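Local coordinates for protein Phthiocerol/phthiodiolone dimycocerosyl transferase (PDB 1Q9J) that probably catalyses transfer of mycocerosic acids from mycocerosic acid synthase onto phthiocerol and related diols, the last step in making the PDIM lipids, at residues 124-134 against 278-286; 182-190 against 335-343. All coordinates share one frame; numbering follows the deposited sequence.

Contact 1: residues 124-134 against 278-286; sequences HCMADGHHGAV and PTEATNLLG
The imidazole of H131 lies flat over the backbone of T279, whose CA sits 3.6 Å from the ring centroid and only 13° off the ring normal, a CH-pi contact almost over the centre. On the opposite face the ring meets M126 O and A127 CB, so it is held between T279 and its own 124-134 segment. H130 and V134, one helical turn apart, share P278: its CB stands over a face of the H130 ring, displaced toward the rim, while V134 CG2 packs against the same CB (3.4 Å). D128 uses its two carboxylate oxygens differently. With chi1 at 48°, OD1 folds back to accept the N-H of H131 (3.1 Å to H131 N) as the N-cap of helix 129-148, and OD2 crosses to receive L284 N at 2.7 Å, nearly in line with its C-O bond. R269 adds a salt bridge to OD2, while L285 CD1 lies against D128 CB. Four residues before D128, N283 ND2 donates to H124 O (2.7 Å) in the carbonyl plane, pinning the backbone of the proposed proton acceptor. Sequence and geometry together identify the HXXXDG motif of the CoA-dependent acyltransferase superfamily, in which H124 would act as the base and D128, consistent with its inferred structural role, organises the active site.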
ATOM      1  N   HIS A 124       6.876   2.664  -6.439  1.00 42.11           N
ATOM      2  CA  HIS A 124       5.624   1.914  -6.577  1.00 44.97           C
ATOM      3  C   HIS A 124       5.386   1.199  -7.920  1.00 43.79           C
ATOM      4  O   HIS A 124       4.527   0.325  -8.024  1.00 41.93           O
ATOM      5  CB  HIS A 124       4.439   2.837  -6.267  1.00 49.00           C
ATOM      6  CG  HIS A 124       3.240   2.133  -5.700  1.00 49.95           C
ATOM      7  ND1 HIS A 124       2.601   1.099  -6.350  1.00 49.01           N
ATOM      8  CD2 HIS A 124       2.517   2.372  -4.578  1.00 49.83           C
ATOM      9  CE1 HIS A 124       1.537   0.737  -5.659  1.00 50.42           C
ATOM     10  NE2 HIS A 124       1.462   1.494  -4.579  1.00 50.49           N
ATOM     11  N   CYS A 125       6.159   1.555  -8.933  1.00 38.32           N
ATOM     12  CA  CYS A 125       5.991   0.924 -10.216  1.00 35.43           C
ATOM     13  C   CYS A 125       6.617  -0.480 -10.154  1.00 36.78           C
ATOM     14  O   CYS A 125       6.503  -1.279 -11.077  1.00 36.66           O
ATOM     15  CB  CYS A 125       6.652   1.772 -11.317  1.00 35.62           C
ATOM     16  SG  CYS A 125       8.453   1.425 -11.594  1.00 41.45           S
ATOM     17  N   MET A 126       7.269  -0.787  -9.050  1.00 39.07           N
ATOM     18  CA  MET A 126       7.885  -2.084  -8.934  1.00 39.52           C
ATOM     19  C   MET A 126       7.187  -2.996  -7.955  1.00 42.95           C
ATOM     20  O   MET A 126       7.543  -4.169  -7.833  1.00 43.27           O
ATOM     21  CB  MET A 126       9.322  -1.901  -8.509  1.00 45.04           C
ATOM     22  CG  MET A 126      10.098  -1.100  -9.529  1.00 53.53           C
ATOM     23  SD  MET A 126      10.540  -2.122 -10.960  1.00 55.84           S
ATOM     24  CE  MET A 126      11.642  -3.195 -10.090  1.00 51.05           C
ATOM     25  N   ALA A 127       6.195  -2.478  -7.247  1.00 39.32           N
ATOM     26  CA  ALA A 127       5.524  -3.308  -6.274  1.00 39.31           C
ATOM     27  C   ALA A 127       4.374  -2.601  -5.610  1.00 41.93           C
ATOM     28  O   ALA A 127       4.431  -1.401  -5.353  1.00 48.46           O
ATOM     29  CB  ALA A 127       6.515  -3.756  -5.224  1.00 29.25           C
ATOM     30  N   ASP A 128       3.305  -3.345  -5.372  1.00 39.72           N
ATOM     31  CA  ASP A 128       2.191  -2.781  -4.670  1.00 41.24           C
ATOM     32  C   ASP A 128       2.443  -3.164  -3.215  1.00 42.36           C
ATOM     33  O   ASP A 128       3.495  -3.725  -2.879  1.00 42.25           O
ATOM     34  CB  ASP A 128       0.856  -3.339  -5.185  1.00 44.28           C
ATOM     35  CG  ASP A 128       0.838  -4.872  -5.308  1.00 48.98           C
ATOM     36  OD1 ASP A 128       1.216  -5.588  -4.337  1.00 43.61           O
ATOM     37  OD2 ASP A 128       0.411  -5.363  -6.384  1.00 49.37           O
ATOM     38  N   GLY A 129       1.481  -2.882  -2.351  1.00 41.60           N
ATOM     39  CA  GLY A 129       1.661  -3.189  -0.948  1.00 39.96           C
ATOM     40  C   GLY A 129       2.089  -4.603  -0.654  1.00 42.77           C
ATOM     41  O   GLY A 129       2.987  -4.823   0.154  1.00 42.65           O
ATOM     42  N   HIS A 130       1.436  -5.565  -1.297  1.00 49.24           N
ATOM     43  CA  HIS A 130       1.732  -6.983  -1.074  1.00 51.14           C
ATOM     44  C   HIS A 130       3.152  -7.356  -1.549  1.00 46.63           C
ATOM     45  O   HIS A 130       3.942  -7.932  -0.789  1.00 42.60           O
ATOM     46  CB  HIS A 130       0.654  -7.835  -1.775  1.00 57.13           C
ATOM     47  CG  HIS A 130       0.759  -9.305  -1.506  1.00 67.57           C
ATOM     48  ND1 HIS A 130       1.150  -9.814  -0.287  1.00 76.70           N
ATOM     49  CD2 HIS A 130       0.517 -10.375  -2.300  1.00 68.90           C
ATOM     50  CE1 HIS A 130       1.149 -11.136  -0.342  1.00 76.99           C
ATOM     51  NE2 HIS A 130       0.768 -11.500  -1.551  1.00 76.63           N
ATOM     52  N   HIS A 131       3.467  -7.021  -2.799  1.00 41.26           N
ATOM     53  CA  HIS A 131       4.774  -7.301  -3.375  1.00 39.28           C
ATOM     54  C   HIS A 131       5.874  -6.693  -2.483  1.00 42.69           C
ATOM     55  O   HIS A 131       6.847  -7.370  -2.129  1.00 43.16           O
ATOM     56  CB  HIS A 131       4.824  -6.710  -4.780  1.00 34.37           C
ATOM     57  CG  HIS A 131       6.063  -7.058  -5.550  1.00 35.37           C
ATOM     58  ND1 HIS A 131       7.284  -7.249  -4.950  1.00 37.53           N
ATOM     59  CD2 HIS A 131       6.277  -7.168  -6.883  1.00 34.93           C
ATOM     60  CE1 HIS A 131       8.204  -7.463  -5.881  1.00 40.77           C
ATOM     61  NE2 HIS A 131       7.618  -7.418  -7.060  1.00 37.37           N
ATOM     62  N   GLY A 132       5.693  -5.434  -2.088  1.00 41.44           N
ATOM     63  CA  GLY A 132       6.674  -4.774  -1.244  1.00 39.41           C
ATOM     64  C   GLY A 132       6.841  -5.426   0.111  1.00 39.78           C
ATOM     65  O   GLY A 132       7.955  -5.666   0.562  1.00 43.10           O
ATOM     66  N   ALA A 133       5.725  -5.700   0.770  1.00 41.30           N
ATOM     67  CA  ALA A 133       5.754  -6.338   2.082  1.00 40.96           C
ATOM     68  C   ALA A 133       6.574  -7.628   1.994  1.00 42.68           C
ATOM     69  O   ALA A 133       7.370  -7.936   2.890  1.00 43.30           O
ATOM     70  CB  ALA A 133       4.331  -6.645   2.532  1.00 39.94           C
ATOM     71  N   VAL A 134       6.375  -8.384   0.914  1.00 40.19           N
ATOM     72  CA  VAL A 134       7.112  -9.626   0.718  1.00 39.87           C
ATOM     73  C   VAL A 134       8.622  -9.370   0.681  1.00 38.34           C
ATOM     74  O   VAL A 134       9.401 -10.149   1.222  1.00 37.57           O
ATOM     75  CB  VAL A 134       6.664 -10.348  -0.588  1.00 38.62           C
ATOM     76  CG1 VAL A 134       7.655 -11.451  -0.942  1.00 31.63           C
ATOM     77  CG2 VAL A 134       5.278 -10.940  -0.411  1.00 29.39           C
ATOM     78  N   PRO A 278       3.173 -13.055  -5.170  1.00 39.50           N
ATOM     79  CA  PRO A 278       3.455 -11.661  -4.853  1.00 43.45           C
ATOM     80  C   PRO A 278       4.545 -10.924  -5.640  1.00 44.45           C
ATOM     81  O   PRO A 278       4.339  -9.776  -6.030  1.00 48.23           O
ATOM     82  CB  PRO A 278       3.701 -11.700  -3.343  1.00 45.35           C
ATOM     83  CG  PRO A 278       4.141 -13.107  -3.109  1.00 41.47           C
ATOM     84  CD  PRO A 278       3.222 -13.883  -3.964  1.00 39.75           C
ATOM     85  N   THR A 279       5.690 -11.549  -5.897  1.00 43.66           N
ATOM     86  CA  THR A 279       6.741 -10.843  -6.649  1.00 40.69           C
ATOM     87  C   THR A 279       6.665 -11.194  -8.118  1.00 39.02           C
ATOM     88  O   THR A 279       7.477 -10.737  -8.918  1.00 39.55           O
ATOM     89  CB  THR A 279       8.151 -11.216  -6.201  1.00 40.97           C
ATOM     90  OG1 THR A 279       8.504 -12.471  -6.788  1.00 49.19           O
ATOM     91  CG2 THR A 279       8.228 -11.323  -4.699  1.00 36.87           C
ATOM     92  N   GLU A 280       5.697 -12.027  -8.472  1.00 40.21           N
ATOM     93  CA  GLU A 280       5.548 -12.419  -9.862  1.00 40.49           C
ATOM     94  C   GLU A 280       5.048 -11.233 -10.692  1.00 40.56           C
ATOM     95  O   GLU A 280       5.396 -11.078 -11.872  1.00 41.23           O
ATOM     96  CB  GLU A 280       4.618 -13.624  -9.956  1.00 39.78           C
ATOM     97  CG  GLU A 280       4.153 -13.952 -11.349  1.00 43.99           C
ATOM     98  CD  GLU A 280       3.230 -15.160 -11.393  1.00 51.33           C
ATOM     99  OE1 GLU A 280       2.686 -15.555 -10.328  1.00 50.15           O
ATOM    100  OE2 GLU A 280       3.038 -15.707 -12.508  1.00 53.99           O
ATOM    101  N   ALA A 281       4.235 -10.390 -10.064  1.00 35.86           N
ATOM    102  CA  ALA A 281       3.736  -9.189 -10.724  1.00 39.23           C
ATOM    103  C   ALA A 281       4.137  -7.926  -9.943  1.00 41.42           C
ATOM    104  O   ALA A 281       4.371  -7.967  -8.725  1.00 39.47           O
ATOM    105  CB  ALA A 281       2.213  -9.249 -10.865  1.00 34.18           C
ATOM    106  N   THR A 282       4.199  -6.809 -10.664  1.00 42.53           N
ATOM    107  CA  THR A 282       4.543  -5.505 -10.099  1.00 40.68           C
ATOM    108  C   THR A 282       3.407  -5.032  -9.215  1.00 39.41           C
ATOM    109  O   THR A 282       3.504  -4.945  -7.990  1.00 36.85           O
ATOM    110  CB  THR A 282       4.715  -4.458 -11.211  1.00 37.27           C
ATOM    111  OG1 THR A 282       5.954  -4.670 -11.894  1.00 42.37           O
ATOM    112  CG2 THR A 282       4.716  -3.089 -10.628  1.00 49.14           C
ATOM    113  N   ASN A 283       2.315  -4.715  -9.883  1.00 40.96           N
ATOM    114  CA  ASN A 283       1.137  -4.231  -9.211  1.00 40.33           C
ATOM    115  C   ASN A 283      -0.063  -5.038  -9.723  1.00 41.18           C
ATOM    116  O   ASN A 283      -0.375  -5.024 -10.911  1.00 41.75           O
ATOM    117  CB  ASN A 283       1.006  -2.726  -9.507  1.00 39.15           C
ATOM    118  CG  ASN A 283       2.062  -1.886  -8.779  1.00 42.05           C
ATOM    119  OD1 ASN A 283       2.015  -1.752  -7.546  1.00 43.74           O
ATOM    120  ND2 ASN A 283       3.022  -1.326  -9.536  1.00 30.17           N
ATOM    121  N   LEU A 284      -0.701  -5.776  -8.827  1.00 41.50           N
ATOM    122  CA  LEU A 284      -1.849  -6.562  -9.217  1.00 42.82           C
ATOM    123  C   LEU A 284      -3.010  -6.320  -8.247  1.00 47.43           C
ATOM    124  O   LEU A 284      -3.615  -7.254  -7.723  1.00 51.06           O
ATOM    125  CB  LEU A 284      -1.496  -8.053  -9.249  1.00 40.45           C
ATOM    126  CG  LEU A 284      -2.422  -8.939 -10.108  1.00 40.47           C
ATOM    127  CD1 LEU A 284      -2.169  -8.684 -11.589  1.00 33.47           C
ATOM    128  CD2 LEU A 284      -2.184 -10.396  -9.787  1.00 38.30           C
ATOM    129  N   LEU A 285      -3.307  -5.054  -7.988  1.00 45.15           N
ATOM    130  CA  LEU A 285      -4.403  -4.738  -7.108  1.00 43.49           C
ATOM    131  C   LEU A 285      -5.545  -4.154  -7.913  1.00 47.33           C
ATOM    132  O   LEU A 285      -5.440  -3.059  -8.468  1.00 49.45           O
ATOM    133  CB  LEU A 285      -3.961  -3.769  -6.014  1.00 37.92           C
ATOM    134  CG  LEU A 285      -2.856  -4.301  -5.106  1.00 40.43           C
ATOM    135  CD1 LEU A 285      -2.516  -3.241  -4.077  1.00 43.36           C
ATOM    136  CD2 LEU A 285      -3.271  -5.594  -4.416  1.00 39.45           C
ATOM    137  N   GLY A 286      -6.631  -4.913  -8.010  1.00 47.22           N
ATOM    138  CA  GLY A 286      -7.785  -4.436  -8.740  1.00 45.87           C
ATOM    139  C   GLY A 286      -8.510  -3.433  -7.870  1.00 46.39           C
ATOM    140  O   GLY A 286      -8.287  -3.370  -6.661  1.00 43.83           O
TER

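Contact 2: residues 182-190 against 335-343; sequences ERFMSVMYA and PPGLPPLVF
From its CB, Y189 lays one face of its ring over G337 CA and carries its OH on to P336; chi1 of -69°, with CG anti to the carbonyl carbon, swings the ring over the glycine. CG lies 3.9 Å from G337 CA and CD1 is closer still, so the glycine methylene rests on one face of the ring, offset toward the rim and 3.7 Å from the centroid, as a CH-pi contact. CE1 then passes P336 O at 3.5 Å, and the OH ends against P336 CB and CG. G337, with positive phi and no side chain, leaves the ring room to lie this close to its backbone. The same two residues are joined through the main chain, where Y189 N donates to G337 O (2.9 Å) from above the carbonyl plane, about 40° out of it. Y189 occupies the third position of a type II beta turn running from V187 to A190, and that turn meets the loop leading into strand 342-345 of the mixed six-stranded sheet. The remaining contacts are apolar. L338 CD2 touches both F184 CB and V187 CB, at 4.1 and 4.0 Å, while L338 CD1 approaches the sulfur of M188, whose chain is bent at chi2 and chi3. The V187 and P339 side chains cross at about a right angle, CG1 meeting CD, and the F184 ring extends past L341 toward P261 and V263 on strand 260-267.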
ATOM      1  N   GLU A 182     -17.066   1.728 -13.568  1.00111.80           N
ATOM      2  CA  GLU A 182     -18.204   1.079 -14.225  1.00111.62           C
ATOM      3  C   GLU A 182     -19.522   1.273 -13.454  1.00108.99           C
ATOM      4  O   GLU A 182     -20.583   0.834 -13.907  1.00107.35           O
ATOM      5  CB  GLU A 182     -17.888  -0.422 -14.395  1.00115.76           C
ATOM      6  CG  GLU A 182     -18.765  -1.197 -15.387  1.00121.12           C
ATOM      7  CD  GLU A 182     -18.266  -2.631 -15.640  1.00124.33           C
ATOM      8  OE1 GLU A 182     -17.224  -2.808 -16.314  1.00125.70           O
ATOM      9  OE2 GLU A 182     -18.909  -3.585 -15.151  1.00125.04           O
ATOM     10  N   ARG A 183     -19.453   1.962 -12.315  1.00105.89           N
ATOM     11  CA  ARG A 183     -20.626   2.203 -11.464  1.00102.61           C
ATOM     12  C   ARG A 183     -20.816   3.675 -11.074  1.00101.55           C
ATOM     13  O   ARG A 183     -21.880   4.082 -10.593  1.00100.03           O
ATOM     14  CB  ARG A 183     -20.492   1.357 -10.197  1.00100.20           C
ATOM     15  CG  ARG A 183     -21.667   1.416  -9.242  1.00 97.27           C
ATOM     16  CD  ARG A 183     -21.425   0.469  -8.083  1.00 96.15           C
ATOM     17  NE  ARG A 183     -21.134  -0.886  -8.558  1.00 95.44           N
ATOM     18  CZ  ARG A 183     -20.681  -1.869  -7.787  1.00 92.77           C
ATOM     19  NH1 ARG A 183     -20.463  -1.650  -6.499  1.00 94.12           N
ATOM     20  NH2 ARG A 183     -20.449  -3.068  -8.299  1.00 91.21           N
ATOM     21  N   PHE A 184     -19.771   4.468 -11.272  1.00101.75           N
ATOM     22  CA  PHE A 184     -19.808   5.886 -10.939  1.00100.62           C
ATOM     23  C   PHE A 184     -20.197   6.730 -12.156  1.00101.43           C
ATOM     24  O   PHE A 184     -20.089   7.957 -12.129  1.00102.53           O
ATOM     25  CB  PHE A 184     -18.433   6.335 -10.420  1.00 96.57           C
ATOM     26  CG  PHE A 184     -18.034   5.714  -9.100  1.00 91.31           C
ATOM     27  CD1 PHE A 184     -16.748   5.886  -8.602  1.00 88.05           C
ATOM     28  CD2 PHE A 184     -18.947   4.988  -8.341  1.00 89.61           C
ATOM     29  CE1 PHE A 184     -16.380   5.347  -7.372  1.00 86.50           C
ATOM     30  CE2 PHE A 184     -18.582   4.446  -7.108  1.00 87.59           C
ATOM     31  CZ  PHE A 184     -17.298   4.629  -6.625  1.00 85.55           C
ATOM     32  N   MET A 185     -20.642   6.076 -13.224  1.00101.86           N
ATOM     33  CA  MET A 185     -21.032   6.794 -14.434  1.00102.20           C
ATOM     34  C   MET A 185     -22.350   7.548 -14.276  1.00101.35           C
ATOM     35  O   MET A 185     -22.558   8.580 -14.917  1.00100.13           O
ATOM     36  CB  MET A 185     -21.130   5.831 -15.625  1.00104.75           C
ATOM     37  CG  MET A 185     -19.791   5.485 -16.282  1.00106.70           C
ATOM     38  SD  MET A 185     -18.904   6.930 -16.937  1.00112.63           S
ATOM     39  CE  MET A 185     -19.751   7.174 -18.522  1.00109.38           C
ATOM     40  N   SER A 186     -23.231   7.032 -13.424  1.00101.06           N
ATOM     41  CA  SER A 186     -24.531   7.653 -13.194  1.00101.91           C
ATOM     42  C   SER A 186     -24.411   8.936 -12.369  1.00103.95           C
ATOM     43  O   SER A 186     -25.147   9.898 -12.591  1.00104.92           O
ATOM     44  CB  SER A 186     -25.465   6.676 -12.477  1.00100.13           C
ATOM     45  OG  SER A 186     -25.023   6.434 -11.156  1.00101.24           O
ATOM     46  N   VAL A 187     -23.479   8.951 -11.419  1.00104.89           N
ATOM     47  CA  VAL A 187     -23.272  10.119 -10.565  1.00104.08           C
ATOM     48  C   VAL A 187     -22.413  11.161 -11.283  1.00105.66           C
ATOM     49  O   VAL A 187     -22.079  12.204 -10.717  1.00105.54           O
ATOM     50  CB  VAL A 187     -22.578   9.718  -9.242  1.00102.75           C
ATOM     51  CG1 VAL A 187     -22.712  10.835  -8.216  1.00100.10           C
ATOM     52  CG2 VAL A 187     -23.178   8.430  -8.714  1.00101.30           C
ATOM     53  N   MET A 188     -22.064  10.867 -12.534  1.00107.08           N
ATOM     54  CA  MET A 188     -21.247  11.762 -13.347  1.00108.54           C
ATOM     55  C   MET A 188     -21.946  13.105 -13.586  1.00109.93           C
ATOM     56  O   MET A 188     -23.065  13.151 -14.105  1.00111.66           O
ATOM     57  CB  MET A 188     -20.921  11.100 -14.693  1.00108.01           C
ATOM     58  CG  MET A 188     -19.947   9.931 -14.611  1.00109.20           C
ATOM     59  SD  MET A 188     -18.229  10.420 -14.305  1.00112.56           S
ATOM     60  CE  MET A 188     -17.463  10.120 -15.937  1.00108.94           C
ATOM     61  N   TYR A 189     -21.275  14.190 -13.199  1.00109.80           N
ATOM     62  CA  TYR A 189     -21.800  15.546 -13.357  1.00109.96           C
ATOM     63  C   TYR A 189     -23.234  15.684 -12.849  1.00109.36           C
ATOM     64  O   TYR A 189     -24.000  16.511 -13.338  1.00110.89           O
ATOM     65  CB  TYR A 189     -21.719  15.985 -14.825  1.00111.28           C
ATOM     66  CG  TYR A 189     -20.303  16.208 -15.323  1.00113.83           C
ATOM     67  CD1 TYR A 189     -19.405  15.142 -15.439  1.00115.61           C
ATOM     68  CD2 TYR A 189     -19.853  17.489 -15.648  1.00114.23           C
ATOM     69  CE1 TYR A 189     -18.089  15.348 -15.865  1.00114.93           C
ATOM     70  CE2 TYR A 189     -18.543  17.704 -16.073  1.00114.35           C
ATOM     71  CZ  TYR A 189     -17.666  16.634 -16.176  1.00114.53           C
ATOM     72  OH  TYR A 189     -16.367  16.860 -16.569  1.00113.10           O
ATOM     73  N   ALA A 190     -23.587  14.859 -11.871  1.00108.15           N
ATOM     74  CA  ALA A 190     -24.909  14.882 -11.260  1.00106.44           C
ATOM     75  C   ALA A 190     -24.677  15.177  -9.773  1.00107.41           C
ATOM     76  O   ALA A 190     -23.547  15.073  -9.294  1.00109.39           O
ATOM     77  CB  ALA A 190     -25.588  13.526 -11.442  1.00104.24           C
ATOM     78  N   PRO A 335     -11.989  12.246 -10.139  1.00 96.18           N
ATOM     79  CA  PRO A 335     -12.123  12.734 -11.513  1.00100.11           C
ATOM     80  C   PRO A 335     -13.180  13.830 -11.653  1.00104.56           C
ATOM     81  O   PRO A 335     -13.912  14.127 -10.705  1.00105.03           O
ATOM     82  CB  PRO A 335     -12.476  11.467 -12.292  1.00 98.07           C
ATOM     83  CG  PRO A 335     -13.260  10.681 -11.304  1.00 97.07           C
ATOM     84  CD  PRO A 335     -12.482  10.863 -10.018  1.00 95.15           C
ATOM     85  N   PRO A 336     -13.261  14.459 -12.838  1.00108.17           N
ATOM     86  CA  PRO A 336     -14.243  15.524 -13.071  1.00109.43           C
ATOM     87  C   PRO A 336     -15.690  15.040 -12.990  1.00109.55           C
ATOM     88  O   PRO A 336     -16.018  13.931 -13.418  1.00109.40           O
ATOM     89  CB  PRO A 336     -13.877  16.031 -14.465  1.00109.83           C
ATOM     90  CG  PRO A 336     -13.341  14.804 -15.134  1.00109.63           C
ATOM     91  CD  PRO A 336     -12.464  14.214 -14.054  1.00109.59           C
ATOM     92  N   GLY A 337     -16.547  15.887 -12.431  1.00109.12           N
ATOM     93  CA  GLY A 337     -17.950  15.549 -12.304  1.00108.97           C
ATOM     94  C   GLY A 337     -18.199  14.373 -11.384  1.00108.07           C
ATOM     95  O   GLY A 337     -18.862  13.408 -11.765  1.00109.24           O
ATOM     96  N   LEU A 338     -17.669  14.449 -10.169  1.00105.12           N
ATOM     97  CA  LEU A 338     -17.845  13.374  -9.201  1.00101.59           C
ATOM     98  C   LEU A 338     -17.557  13.823  -7.778  1.00 96.84           C
ATOM     99  O   LEU A 338     -16.595  14.547  -7.521  1.00 94.47           O
ATOM    100  CB  LEU A 338     -16.946  12.182  -9.553  1.00105.76           C
ATOM    101  CG  LEU A 338     -17.593  11.035 -10.339  1.00109.50           C
ATOM    102  CD1 LEU A 338     -16.533  10.063 -10.823  1.00110.37           C
ATOM    103  CD2 LEU A 338     -18.604  10.325  -9.450  1.00111.13           C
ATOM    104  N   PRO A 339     -18.402  13.402  -6.827  1.00 93.51           N
ATOM    105  CA  PRO A 339     -18.166  13.800  -5.440  1.00 90.97           C
ATOM    106  C   PRO A 339     -16.825  13.240  -4.973  1.00 89.69           C
ATOM    107  O   PRO A 339     -16.297  12.299  -5.572  1.00 89.13           O
ATOM    108  CB  PRO A 339     -19.359  13.187  -4.703  1.00 89.98           C
ATOM    109  CG  PRO A 339     -19.699  11.984  -5.539  1.00 90.18           C
ATOM    110  CD  PRO A 339     -19.578  12.522  -6.938  1.00 91.37           C
ATOM    111  N   PRO A 340     -16.249  13.818  -3.910  1.00 87.84           N
ATOM    112  CA  PRO A 340     -14.964  13.373  -3.368  1.00 86.14           C
ATOM    113  C   PRO A 340     -14.919  11.874  -3.101  1.00 82.72           C
ATOM    114  O   PRO A 340     -15.662  11.370  -2.261  1.00 82.37           O
ATOM    115  CB  PRO A 340     -14.840  14.180  -2.080  1.00 86.17           C
ATOM    116  CG  PRO A 340     -15.511  15.446  -2.426  1.00 88.42           C
ATOM    117  CD  PRO A 340     -16.758  14.968  -3.150  1.00 89.27           C
ATOM    118  N   LEU A 341     -14.047  11.175  -3.824  1.00 77.07           N
ATOM    119  CA  LEU A 341     -13.892   9.740  -3.658  1.00 71.07           C
ATOM    120  C   LEU A 341     -13.185   9.455  -2.352  1.00 68.76           C
ATOM    121  O   LEU A 341     -12.323  10.219  -1.918  1.00 66.35           O
ATOM    122  CB  LEU A 341     -13.074   9.136  -4.798  1.00 72.15           C
ATOM    123  CG  LEU A 341     -13.799   8.629  -6.036  1.00 71.57           C
ATOM    124  CD1 LEU A 341     -14.485   9.787  -6.735  1.00 76.45           C
ATOM    125  CD2 LEU A 341     -12.798   7.963  -6.967  1.00 73.02           C
ATOM    126  N   VAL A 342     -13.562   8.348  -1.727  1.00 65.31           N
ATOM    127  CA  VAL A 342     -12.953   7.936  -0.476  1.00 63.80           C
ATOM    128  C   VAL A 342     -12.159   6.669  -0.761  1.00 63.83           C
ATOM    129  O   VAL A 342     -12.732   5.640  -1.122  1.00 64.97           O
ATOM    130  CB  VAL A 342     -14.013   7.634   0.588  1.00 61.74           C
ATOM    131  CG1 VAL A 342     -13.348   7.298   1.913  1.00 58.74           C
ATOM    132  CG2 VAL A 342     -14.932   8.816   0.735  1.00 61.85           C
ATOM    133  N   PHE A 343     -10.838   6.758  -0.623  1.00 60.76           N
ATOM    134  CA  PHE A 343      -9.968   5.615  -0.857  1.00 55.57           C
ATOM    135  C   PHE A 343      -9.491   5.044   0.453  1.00 58.06           C
ATOM    136  O   PHE A 343      -9.044   5.775   1.335  1.00 60.03           O
ATOM    137  CB  PHE A 343      -8.731   5.995  -1.672  1.00 50.45           C
ATOM    138  CG  PHE A 343      -9.020   6.318  -3.097  1.00 47.40           C
ATOM    139  CD1 PHE A 343      -9.325   7.616  -3.479  1.00 50.14           C
ATOM    140  CD2 PHE A 343      -9.003   5.317  -4.062  1.00 50.39           C
ATOM    141  CE1 PHE A 343      -9.615   7.926  -4.819  1.00 55.78           C
ATOM    142  CE2 PHE A 343      -9.291   5.601  -5.412  1.00 53.56           C
ATOM    143  CZ  PHE A 343      -9.598   6.910  -5.789  1.00 54.23           C
TER

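Contacts 1 and 2 meet one sheet at separate places. Their centres lie 27 Å apart and their nearest atoms about 9 Å, so they do not touch, yet both reach the mixed six-stranded sheet: contact 1 at the start of 285-292, one of its two edge strands, contact 2 through strand 342-345, with strand 260-267 between them. F184 and V187 of contact 2 also rest on S289 and L291, respectively, further along the strand that begins in contact 1. The segments alternate along the chain, 124-134, 182-190, 278-286 and 335-343. Contact 1 holds the proposed catalytic H124, whereas contact 2 lies away from the proposed active site.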